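Local coordinates for B-type Cna protein (Enterococcus faecium, PDB 6FWY) that is a thioester domain of an LPXTG-anchored surface protein, with no established function but probably, as in related domains, able to bind host surfaces covalently, at residues V6-S11 against N245-D250. Residues are numbered along the deposited sequence; the frame is centred on the assembly and turned at random.
Sequences VTKPTS and NPFTFD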
loop_
_atom_site.group_PDB
_atom_site.type_symbol
_atom_site.label_atom_id
_atom_site.label_comp_id
_atom_site.label_asym_id
_atom_site.label_seq_id
_atom_site.Cartn_x
_atom_site.Cartn_y
_atom_site.Cartn_z
ATOM N N VAL A 6 -7.283 -4.262 6.147
ATOM C CA VAL A 6 -6.042 -4.769 5.577
ATOM C C VAL A 6 -5.560 -5.938 6.437
ATOM O O VAL A 6 -5.463 -5.807 7.660
ATOM C CB VAL A 6 -4.968 -3.670 5.517
ATOM C CG1 VAL A 6 -3.623 -4.193 4.978
ATOM C CG2 VAL A 6 -5.465 -2.504 4.654
ATOM N N THR A 7 -5.265 -7.072 5.803
ATOM C CA THR A 7 -4.708 -8.221 6.507
ATOM C C THR A 7 -3.252 -7.911 6.839
ATOM O O THR A 7 -2.484 -7.497 5.967
ATOM C CB THR A 7 -4.822 -9.508 5.663
ATOM O OG1 THR A 7 -6.202 -9.777 5.390
ATOM C CG2 THR A 7 -4.225 -10.720 6.376
ATOM N N LYS A 8 -2.884 -8.095 8.098
ATOM C CA LYS A 8 -1.545 -7.732 8.543
ATOM C C LYS A 8 -0.585 -8.896 8.355
ATOM O O LYS A 8 -0.966 -10.049 8.582
ATOM C CB LYS A 8 -1.574 -7.280 10.010
ATOM C CG LYS A 8 -2.510 -6.107 10.291
ATOM C CD LYS A 8 -2.245 -4.897 9.394
ATOM C CE LYS A 8 -3.056 -3.665 9.785
ATOM N NZ LYS A 8 -4.515 -3.894 9.628
ATOM N N PRO A 9 0.650 -8.619 7.907
ATOM C CA PRO A 9 1.671 -9.659 7.986
ATOM C C PRO A 9 1.999 -9.958 9.441
ATOM O O PRO A 9 1.707 -9.141 10.300
ATOM C CB PRO A 9 2.872 -9.075 7.245
ATOM C CG PRO A 9 2.623 -7.631 7.147
ATOM C CD PRO A 9 1.188 -7.348 7.431
ATOM N N THR A 10 2.550 -11.128 9.708
ATOM C CA THR A 10 2.945 -11.524 11.058
ATOM C C THR A 10 4.450 -11.448 11.337
ATOM O O THR A 10 4.834 -11.341 12.515
ATOM C CB THR A 10 2.475 -12.954 11.376
ATOM O OG1 THR A 10 3.000 -13.845 10.383
ATOM C CG2 THR A 10 0.938 -13.016 11.408
ATOM N N SER A 11 5.286 -11.555 10.305
ATOM C CA SER A 11 6.745 -11.433 10.447
ATOM C C SER A 11 7.439 -11.226 9.110
ATOM O O SER A 11 6.831 -11.371 8.054
ATOM C CB SER A 11 7.353 -12.652 11.129
ATOM O OG SER A 11 7.327 -13.773 10.249
ATOM N N ASN A 245 1.297 -2.382 0.829
ATOM C CA ASN A 245 1.347 -1.295 1.841
ATOM C C ASN A 245 2.618 -1.409 2.704
ATOM O O ASN A 245 3.202 -2.490 2.803
ATOM C CB ASN A 245 0.127 -1.384 2.784
ATOM C CG ASN A 245 -1.218 -1.334 2.047
ATOM O OD1 ASN A 245 -1.276 -1.284 0.819
ATOM N ND2 ASN A 245 -2.287 -1.350 2.797
ATOM N N PRO A 246 3.050 -0.303 3.329
ATOM C CA PRO A 246 4.232 -0.366 4.179
ATOM C C PRO A 246 3.911 -0.864 5.567
ATOM O O PRO A 246 2.935 -0.418 6.163
ATOM C CB PRO A 246 4.709 1.096 4.231
ATOM C CG PRO A 246 3.457 1.875 4.112
ATOM C CD PRO A 246 2.580 1.085 3.167
ATOM N N PHE A 247 4.740 -1.762 6.085
ATOM C CA PHE A 247 4.589 -2.292 7.446
ATOM C C PHE A 247 5.912 -2.237 8.204
ATOM O O PHE A 247 6.984 -2.346 7.611
ATOM C CB PHE A 247 4.041 -3.719 7.410
ATOM C CG PHE A 247 2.679 -3.820 6.783
ATOM C CD1 PHE A 247 1.540 -3.473 7.494
ATOM C CD2 PHE A 247 2.548 -4.240 5.475
ATOM C CE1 PHE A 247 0.288 -3.548 6.907
ATOM C CE2 PHE A 247 1.286 -4.355 4.871
ATOM C CZ PHE A 247 0.151 -4.005 5.591
ATOM N N THR A 248 5.816 -2.061 9.515
ATOM C CA THR A 248 6.986 -1.990 10.379
ATOM C C THR A 248 7.122 -3.270 11.171
ATOM O O THR A 248 6.113 -3.894 11.551
ATOM C CB THR A 248 6.882 -0.833 11.382
ATOM O OG1 THR A 248 5.741 -1.055 12.225
ATOM C CG2 THR A 248 6.744 0.503 10.644
ATOM N N PHE A 249 8.373 -3.639 11.432
ATOM C CA PHE A 249 8.720 -4.843 12.153
ATOM C C PHE A 249 9.660 -4.599 13.334
ATOM O O PHE A 249 10.500 -3.704 13.302
ATOM C CB PHE A 249 9.304 -5.865 11.185
ATOM C CG PHE A 249 8.305 -6.328 10.167
ATOM C CD1 PHE A 249 7.367 -7.311 10.466
ATOM C CD2 PHE A 249 8.243 -5.697 8.936
ATOM C CE1 PHE A 249 6.440 -7.709 9.536
ATOM C CE2 PHE A 249 7.285 -6.078 8.001
ATOM C CZ PHE A 249 6.389 -7.095 8.306
ATOM N N ASP A 250 9.518 -5.444 14.350
ATOM C CA ASP A 250 10.087 -5.216 15.665
ATOM C C ASP A 250 11.483 -5.818 15.799
ATOM O O ASP A 250 11.639 -7.017 15.809
ATOM C CB ASP A 250 9.118 -5.770 16.708
ATOM C CG ASP A 250 9.509 -5.459 18.159
ATOM O OD1 ASP A 250 10.578 -4.896 18.456
ATOM O OD2 ASP A 250 8.713 -5.858 19.020
#
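Residues 6-11, the link between strands 5-6 and 11-21, run over strand segment 245-250 with end-to-end directions 33° apart and the CA atoms of Pro-9 and Phe-247 7.9 Å from each other, and no hydrogen bond joins the two. Pro-9 lies over one face of the Phe-247 ring, its CD 3.7 Å from the ring centroid and only 2° off the normal, a nearly centred CH-pi contact. Val-6 CG1, placed anti to the backbone N (chi1 177°), meets the edge of the same ring, in its plane, 3.8 Å from Phe-247 CZ. The Lys-8 side chain crosses that of Phe-247 at about a right angle, its CD 3.8 Å from Phe-247 CE1; bends at chi2 and chi4 curl the chain back until NZ donates to Val-6 O at 2.9 Å. Farther along, Pro-9 CG meets Phe-249 CZ at 4.0 Å, while the backbone C of Ser-11 lies 3.7 Å from Phe-249 CE1. Strands 67-73 and 258-277 pair antiparallel with strand 231-250: Tyr-70 touches Lys-8 and Phe-247, and Thr-7 hydrogen-bonds to Ser-265. The linker thus covers two buried phenylalanines of the antiparallel sheet by van der Waals and CH-pi packing, and the lysine contributes a methylene, CD, while its ammonium group is bound within the linker.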